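Local coordinates for cell wall surface anchor family protein (Streptococcus pneumoniae, PDB 4OQ1) that probably anchors the pneumococcal pilus to the cell wall, serving as its ancillary pilin RrgC, at residues 30-35 with 137-142; 36-41 with 94-99; 107-112 with 122-127. The protein carries 3 engineered substitutions. One frame throughout, in Å; residues are numbered along the deposited sequence.

Interaction 1 (30-35 with 137-142); sequences LVLQLE and LVIVAK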
# COMPACT_ATOMS: atom_id res chain seq x y z
N LEU A 30 26.72 20.11 19.37
CA LEU A 30 25.33 20.47 19.05
C LEU A 30 24.46 19.19 18.96
O LEU A 30 24.79 18.24 18.32
CB LEU A 30 25.26 21.25 17.71
CG LEU A 30 23.84 21.56 17.18
CD1 LEU A 30 23.05 22.51 17.97
CD2 LEU A 30 23.98 21.99 15.70
N VAL A 31 23.36 19.22 19.69
CA VAL A 31 22.34 18.14 19.67
C VAL A 31 21.12 18.65 18.79
O VAL A 31 20.64 19.80 19.00
CB VAL A 31 21.91 17.82 21.15
CG1 VAL A 31 20.57 17.12 21.25
CG2 VAL A 31 22.96 16.97 21.87
N LEU A 32 20.74 17.88 17.77
CA LEU A 32 19.60 18.16 16.90
C LEU A 32 18.52 17.09 17.12
O LEU A 32 18.74 15.91 17.01
CB LEU A 32 20.02 18.16 15.42
CG LEU A 32 20.99 19.29 15.05
CD1 LEU A 32 21.59 19.16 13.70
CD2 LEU A 32 20.28 20.63 15.16
N GLN A 33 17.33 17.52 17.47
CA GLN A 33 16.21 16.63 17.58
C GLN A 33 15.34 16.89 16.34
O GLN A 33 15.17 18.03 15.92
CB GLN A 33 15.51 16.89 18.92
CG GLN A 33 16.32 16.44 20.12
CD GLN A 33 15.91 17.06 21.46
OE1 GLN A 33 14.96 17.86 21.54
NE2 GLN A 33 16.58 16.66 22.52
N LEU A 34 14.81 15.84 15.73
CA LEU A 34 14.08 15.96 14.48
C LEU A 34 12.63 15.47 14.60
O LEU A 34 12.31 14.61 15.47
CB LEU A 34 14.74 15.13 13.41
CG LEU A 34 16.23 15.32 13.19
CD1 LEU A 34 16.62 14.44 12.04
CD2 LEU A 34 16.63 16.78 12.92
N GLU A 35 11.82 15.91 13.66
CA GLU A 35 10.47 15.37 13.47
C GLU A 35 10.60 13.91 12.96
O GLU A 35 11.38 13.60 12.03
CB GLU A 35 9.71 16.21 12.47
CG GLU A 35 9.55 17.74 12.79
CD GLU A 35 9.01 18.55 11.62
OE1 GLU A 35 8.40 18.05 10.66
OE2 GLU A 35 9.10 19.80 11.62
N LEU A 137 24.59 22.24 23.26
CA LEU A 137 23.50 23.09 22.80
C LEU A 137 22.43 22.16 22.18
O LEU A 137 22.75 21.34 21.39
CB LEU A 137 24.05 24.05 21.72
CG LEU A 137 23.06 25.04 21.21
CD1 LEU A 137 22.47 25.97 22.28
CD2 LEU A 137 23.71 25.87 20.16
N VAL A 138 21.17 22.36 22.50
CA VAL A 138 20.04 21.55 22.01
C VAL A 138 19.12 22.36 21.10
O VAL A 138 18.52 23.31 21.54
CB VAL A 138 19.15 21.00 23.17
CG1 VAL A 138 18.06 20.14 22.62
CG2 VAL A 138 20.03 20.25 24.19
N ILE A 139 19.01 21.97 19.85
CA ILE A 139 18.06 22.58 18.93
C ILE A 139 17.08 21.54 18.36
O ILE A 139 17.47 20.51 17.84
CB ILE A 139 18.79 23.19 17.74
CG1 ILE A 139 19.53 24.42 18.26
CG2 ILE A 139 17.85 23.54 16.59
CD1 ILE A 139 20.33 25.14 17.27
N VAL A 140 15.80 21.90 18.40
CA VAL A 140 14.73 21.08 17.86
C VAL A 140 14.46 21.63 16.44
O VAL A 140 13.84 22.68 16.30
CB VAL A 140 13.45 21.13 18.74
CG1 VAL A 140 12.43 20.12 18.24
CG2 VAL A 140 13.70 20.90 20.22
N ALA A 141 14.93 20.94 15.40
CA ALA A 141 14.97 21.56 14.06
C ALA A 141 13.66 21.35 13.29
O ALA A 141 13.19 20.21 13.20
CB ALA A 141 16.08 20.90 13.27
N LYS A 142 13.07 22.42 12.73
CA LYS A 142 11.82 22.33 12.05
C LYS A 142 12.18 21.93 10.66
O LYS A 142 13.12 22.44 10.10
CB LYS A 142 11.08 23.65 12.01
CG LYS A 142 9.85 23.61 11.10
CD LYS A 142 8.91 24.70 11.57
CE LYS A 142 7.48 24.42 11.06
NZ LYS A 142 7.52 24.60 9.62
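The first and last strands of the N-terminal domain, 28-33 and 137-140, pair in parallel at one margin of its mixed sheet, and Val31 and Gln33 exchange backbone bonds with 137-141 in the alternating pattern of parallel strands. Val31 N gives its proton to Leu137 O at 2.8 Å, and Val31 O takes one from Ile139 N, also at 2.8 Å. Two residues on, Gln33 N reaches Ile139 O at 3.0 Å, and Ala141 N closes the ladder on Gln33 O.

Leu30, Leu32, Leu137 and Ile139 share the inward face, where Phe125 and Phe127 of strand 120-129 pack against them. Leu30 carries its CG anti to the backbone N (chi1 174°), which swings CD1 across to meet Ile139 CD1 at 3.8 Å. Leu32 lies alongside Ile139 and points the same way, CD2 against Ile139 CB at 3.9 Å. The arrangement makes a continuous aliphatic layer across both strands.

On the reverse face are Val31, Gln33, Val138 and Val140, the last two exposed. Gln33 stands out from its own strand, its extended chain flanking the two valines with the amide: OE1 approaches Val140 CG2 to 3.5 Å, while NE2 lies 3.8 Å from Val138 CG1. That NE2 is also bonded to Gln97 OE1, so the amide has a partner on the other side of its own strand. Past the ladder the chains separate, although Glu35 OE2 still rests 3.7 Å from Lys142 CA and accepts a hydrogen bond from the backbone N of Lys143.

Interaction 2 (36-41 with 94-99); sequences NYQEVV and LENQIE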
# COMPACT_ATOMS: atom_id res chain seq x y z
N ASN A 36 9.83 13.00 13.57
CA ASN A 36 9.67 11.65 13.04
C ASN A 36 11.04 11.02 13.06
O ASN A 36 11.39 10.27 12.15
CB ASN A 36 9.08 11.69 11.61
CG ASN A 36 8.39 10.35 11.18
OD1 ASN A 36 7.97 9.61 12.01
ND2 ASN A 36 8.33 10.08 9.88
N TYR A 37 11.81 11.33 14.12
CA TYR A 37 13.20 10.99 14.21
C TYR A 37 13.45 9.49 13.96
O TYR A 37 14.25 9.18 13.15
CB TYR A 37 13.84 11.37 15.57
CG TYR A 37 15.32 11.02 15.66
CD1 TYR A 37 16.31 11.86 15.07
CD2 TYR A 37 15.75 9.84 16.27
CE1 TYR A 37 17.65 11.54 15.15
CE2 TYR A 37 17.09 9.51 16.31
CZ TYR A 37 18.04 10.34 15.78
OH TYR A 37 19.40 10.01 15.83
N GLN A 38 12.78 8.59 14.71
CA GLN A 38 13.04 7.11 14.57
C GLN A 38 12.89 6.63 13.18
O GLN A 38 13.75 5.94 12.68
CB GLN A 38 12.12 6.23 15.42
CG GLN A 38 11.87 6.69 16.86
CD GLN A 38 13.13 7.00 17.62
OE1 GLN A 38 13.24 8.04 18.29
NE2 GLN A 38 14.08 6.09 17.55
N GLU A 39 11.77 6.97 12.56
CA GLU A 39 11.53 6.57 11.16
C GLU A 39 12.53 7.11 10.14
O GLU A 39 12.93 6.41 9.25
CB GLU A 39 10.10 6.95 10.73
CG GLU A 39 9.68 6.37 9.35
CD GLU A 39 8.20 6.55 9.01
OE1 GLU A 39 7.81 7.67 8.60
OE2 GLU A 39 7.40 5.59 9.14
N VAL A 40 12.84 8.39 10.20
CA VAL A 40 13.89 8.95 9.35
C VAL A 40 15.16 8.16 9.51
O VAL A 40 15.75 7.72 8.54
CB VAL A 40 14.21 10.43 9.76
CG1 VAL A 40 15.43 10.91 9.06
CG2 VAL A 40 12.99 11.34 9.52
N VAL A 41 15.60 7.97 10.76
CA VAL A 41 16.84 7.21 10.99
C VAL A 41 16.73 5.83 10.34
O VAL A 41 17.62 5.38 9.61
CB VAL A 41 17.06 7.06 12.50
CG1 VAL A 41 18.01 5.94 12.82
CG2 VAL A 41 17.50 8.35 13.12
N LEU A 94 22.40 9.07 17.13
CA LEU A 94 22.17 8.28 18.31
C LEU A 94 20.69 7.84 18.39
O LEU A 94 19.97 7.93 17.41
CB LEU A 94 22.60 9.07 19.56
CG LEU A 94 24.02 9.63 19.61
CD1 LEU A 94 24.30 10.23 20.97
CD2 LEU A 94 25.07 8.55 19.33
N GLU A 95 20.21 7.40 19.55
CA GLU A 95 18.88 6.73 19.64
C GLU A 95 17.66 7.63 19.45
O GLU A 95 16.69 7.25 18.75
CB GLU A 95 18.73 5.98 21.00
CG GLU A 95 19.88 5.04 21.36
CD GLU A 95 21.02 5.75 22.08
OE1 GLU A 95 20.87 6.03 23.30
OE2 GLU A 95 22.07 6.03 21.44
N ASN A 96 17.63 8.79 20.11
CA ASN A 96 16.50 9.69 19.91
C ASN A 96 16.94 11.10 19.39
O ASN A 96 16.07 11.96 19.24
CB ASN A 96 15.70 9.86 21.20
CG ASN A 96 14.31 10.44 20.97
OD1 ASN A 96 13.73 10.28 19.92
ND2 ASN A 96 13.81 11.17 21.93
N GLN A 97 18.23 11.26 19.10
CA GLN A 97 18.81 12.58 18.66
C GLN A 97 20.19 12.48 17.98
O GLN A 97 20.90 11.46 18.03
CB GLN A 97 18.80 13.55 19.85
CG GLN A 97 19.82 13.27 20.94
CD GLN A 97 19.53 13.95 22.29
OE1 GLN A 97 18.45 14.48 22.53
NE2 GLN A 97 20.52 13.92 23.19
N ILE A 98 20.58 13.55 17.29
CA ILE A 98 21.83 13.64 16.55
C ILE A 98 22.74 14.42 17.44
O ILE A 98 22.28 15.32 18.19
CB ILE A 98 21.70 14.41 15.19
CG1 ILE A 98 20.96 13.63 14.16
CG2 ILE A 98 23.04 14.79 14.58
CD1 ILE A 98 20.15 14.53 13.26
N GLU A 99 24.00 14.05 17.41
CA GLU A 99 25.12 14.90 17.93
C GLU A 99 26.05 15.32 16.81
O GLU A 99 26.40 14.52 15.93
CB GLU A 99 25.98 14.27 19.02
CG GLU A 99 25.33 14.20 20.38
CD GLU A 99 26.17 13.39 21.37
OE1 GLU A 99 27.28 12.89 21.02
OE2 GLU A 99 25.71 13.26 22.50
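The opening turn of helix 37-42 faces the tight turn 94-97 between strands 85-93 and 98-103, with the CA atoms of Tyr37 and Asn96 6.7 Å apart; Glu95 and Asn96 have backbone torsions close to those of a type I beta turn. Tyr37 carries most of the contact. With CG anti to the backbone N (chi1 -179°), its ring projects from the helix straight into the turn, and the hydroxyl donates to Leu94 O at 2.7 Å. The bond comes in from above the carbonyl plane, 38° out of it. Gln97 O is close as well, 3.0 Å from the same Tyr37 OH.

The peptide between Asn96 and Gln97 covers one face of the ring, its C and N atoms each 3.4 Å above the plane and displaced toward the rim. Val41 CG2, one helical turn further on, covers the opposite face, so the ring is sandwiched between the turn and its own helix. At the ring edge Ile98 CG1 touches Tyr37 CE1 at 4.0 Å.

Gln38 makes a second attachment. Its chain bends at chi2 (-51°), which brings NE2 round to Glu95 O at 3.1 Å; the carbonyl lies nearly in the amide plane and is met almost head-on. On the far side of the helix, Asn36 ND2 bonds Glu39 OE1, an oxygen that also forms a salt bridge with Arg189. The whole is a short helix lashed to a beta-hairpin turn, a tyrosine hydroxyl and a glutamine amide holding successive carbonyls of the turn.

Interaction 3 (107-112 with 122-127); sequences LYYVRS and PAEFLF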
# COMPACT_ATOMS: atom_id res chain seq x y z
N LEU A 107 29.03 31.72 14.75
CA LEU A 107 27.62 31.83 14.47
C LEU A 107 27.45 31.17 13.10
O LEU A 107 28.13 31.49 12.18
CB LEU A 107 27.20 33.28 14.45
CG LEU A 107 25.77 33.60 14.04
CD1 LEU A 107 24.76 32.97 14.96
CD2 LEU A 107 25.57 35.11 13.96
N TYR A 108 26.61 30.16 13.07
CA TYR A 108 26.60 29.18 11.99
C TYR A 108 25.20 29.12 11.36
O TYR A 108 24.23 29.23 12.04
CB TYR A 108 26.97 27.89 12.54
CG TYR A 108 28.39 27.79 12.99
CD1 TYR A 108 29.42 27.54 12.11
CD2 TYR A 108 28.67 27.76 14.38
CE1 TYR A 108 30.73 27.42 12.55
CE2 TYR A 108 29.97 27.60 14.85
CZ TYR A 108 31.00 27.44 13.95
OH TYR A 108 32.27 27.27 14.41
N TYR A 109 25.13 29.04 10.02
CA TYR A 109 23.88 28.89 9.33
C TYR A 109 23.83 27.48 8.76
O TYR A 109 24.82 26.99 8.18
CB TYR A 109 23.86 29.89 8.13
CG TYR A 109 22.74 29.77 7.19
CD1 TYR A 109 21.41 29.90 7.63
CD2 TYR A 109 22.96 29.70 5.83
CE1 TYR A 109 20.33 29.80 6.72
CE2 TYR A 109 21.92 29.56 4.94
CZ TYR A 109 20.60 29.68 5.35
OH TYR A 109 19.52 29.66 4.48
N VAL A 110 22.66 26.84 8.88
CA VAL A 110 22.40 25.46 8.35
C VAL A 110 21.21 25.55 7.39
O VAL A 110 20.26 26.31 7.63
CB VAL A 110 22.04 24.50 9.48
CG1 VAL A 110 21.67 23.09 9.01
CG2 VAL A 110 23.17 24.47 10.49
N ARG A 111 21.33 24.85 6.28
CA ARG A 111 20.26 24.67 5.32
C ARG A 111 19.68 23.27 5.21
O ARG A 111 18.53 23.09 4.77
CB ARG A 111 20.80 25.06 3.97
CG ARG A 111 20.51 26.52 3.65
CD ARG A 111 20.88 26.95 2.24
NE ARG A 111 19.77 26.82 1.31
CZ ARG A 111 18.82 27.73 1.15
NH1 ARG A 111 18.85 28.84 1.88
NH2 ARG A 111 17.88 27.55 0.23
N SER A 112 20.47 22.26 5.57
CA SER A 112 20.08 20.87 5.53
C SER A 112 20.72 20.09 6.68
O SER A 112 21.91 20.23 6.90
CB SER A 112 20.71 20.28 4.23
OG SER A 112 20.30 18.94 4.03
N PRO A 122 15.63 18.89 5.19
CA PRO A 122 15.95 20.30 5.08
C PRO A 122 15.50 21.06 6.28
O PRO A 122 14.44 20.81 6.81
CB PRO A 122 15.24 20.74 3.82
CG PRO A 122 14.19 19.73 3.61
CD PRO A 122 14.61 18.47 4.22
N ALA A 123 16.30 22.04 6.65
CA ALA A 123 16.11 22.81 7.84
C ALA A 123 17.02 24.08 7.80
O ALA A 123 18.21 23.99 7.74
CB ALA A 123 16.43 21.97 9.04
N GLU A 124 16.41 25.23 7.93
CA GLU A 124 17.09 26.46 7.89
C GLU A 124 17.08 27.15 9.20
O GLU A 124 16.01 27.60 9.63
CB GLU A 124 16.45 27.33 6.89
CG GLU A 124 16.63 26.69 5.48
CD GLU A 124 15.89 27.48 4.36
OE1 GLU A 124 15.38 28.57 4.60
OE2 GLU A 124 15.87 26.95 3.23
N PHE A 125 18.27 27.24 9.82
CA PHE A 125 18.35 27.90 11.10
C PHE A 125 19.76 28.40 11.36
O PHE A 125 20.75 28.02 10.66
CB PHE A 125 17.89 26.98 12.23
CG PHE A 125 18.65 25.69 12.32
CD1 PHE A 125 18.38 24.59 11.50
CD2 PHE A 125 19.68 25.56 13.22
CE1 PHE A 125 19.14 23.45 11.59
CE2 PHE A 125 20.41 24.41 13.32
CZ PHE A 125 20.12 23.34 12.54
N LEU A 126 19.90 29.14 12.46
CA LEU A 126 21.21 29.53 12.89
C LEU A 126 21.40 28.90 14.23
O LEU A 126 20.44 28.69 14.95
CB LEU A 126 21.28 31.05 13.13
CG LEU A 126 21.10 32.09 12.05
CD1 LEU A 126 21.47 33.46 12.56
CD2 LEU A 126 21.96 31.73 10.89
N PHE A 127 22.64 28.62 14.52
CA PHE A 127 23.03 28.37 15.90
C PHE A 127 24.33 29.12 16.31
O PHE A 127 25.22 29.30 15.51
CB PHE A 127 23.09 26.85 16.17
CG PHE A 127 24.18 26.09 15.47
CD1 PHE A 127 25.42 25.91 16.07
CD2 PHE A 127 23.98 25.64 14.18
CE1 PHE A 127 26.42 25.16 15.46
CE2 PHE A 127 25.00 24.94 13.52
CZ PHE A 127 26.22 24.72 14.14
O HOH W 1 17.32 30.47 5.39
O HOH W 2 16.56 24.17 3.10
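Tyr108 and Val110 form the two hydrogen-bonded pairs of this antiparallel ladder. Tyr108 N and O bond Phe127 O and N at 2.9 and 3.0 Å, and Val110 does the same with Phe125. Beyond Val110 the register slips by one residue in a beta bulge, where Ala123 N turns to Arg111 O at 3.1 Å. A water gives a second proton to Arg111 O and bridges it to Glu124 OE2.

The side-chain polar groups are linked in a network. Tyr109 OH accepts from Arg111 NH1 at 2.8 Å and donates to another water, which in turn donates to Glu124 OE1. His74 ND1 also bonds OE1, and His74 O takes Arg111 NH2. Glu124 OE2 lies over a face of the guanidinium, 3.7 Å from Arg111 NH2, a long, purely electrostatic salt bridge.

On the other face, Tyr108 CB sits over the Phe127 ring, 3.8 Å from its centroid, and Val110 CB similarly covers a face of Phe125. Tyr108 OH reaches Pro104 O. Helix 66-73 packs on Tyr109 and Leu126, strand 50-56 adjoins 106-110 in the sheet, and Ile139 of strand 137-140 touches both phenylalanines.

How the interactions relate
All three interactions belong to the N-terminal domain and draw on one mixed sheet, with interactions 2 and 3 nested inside the chain loop that interaction 1 closes. Interaction 1 is the common neighbour, centred about 10 Å from interaction 2 and about 11 Å from interaction 3. Toward interaction 2 it is joined laterally: Leu32 O lies 3.0 Å from Ile98 N, a probable hydrogen bond between neighbouring strands, and Val31 CG1 packs 3.5 Å from Gln97 CD. Toward interaction 3 the join is mainly apolar, through the side chains of the shared inner face, with Ile139 CD1 3.4 Å from Phe127 CB. Interactions 2 and 3 do not touch, their nearest atoms being about 9 Å apart.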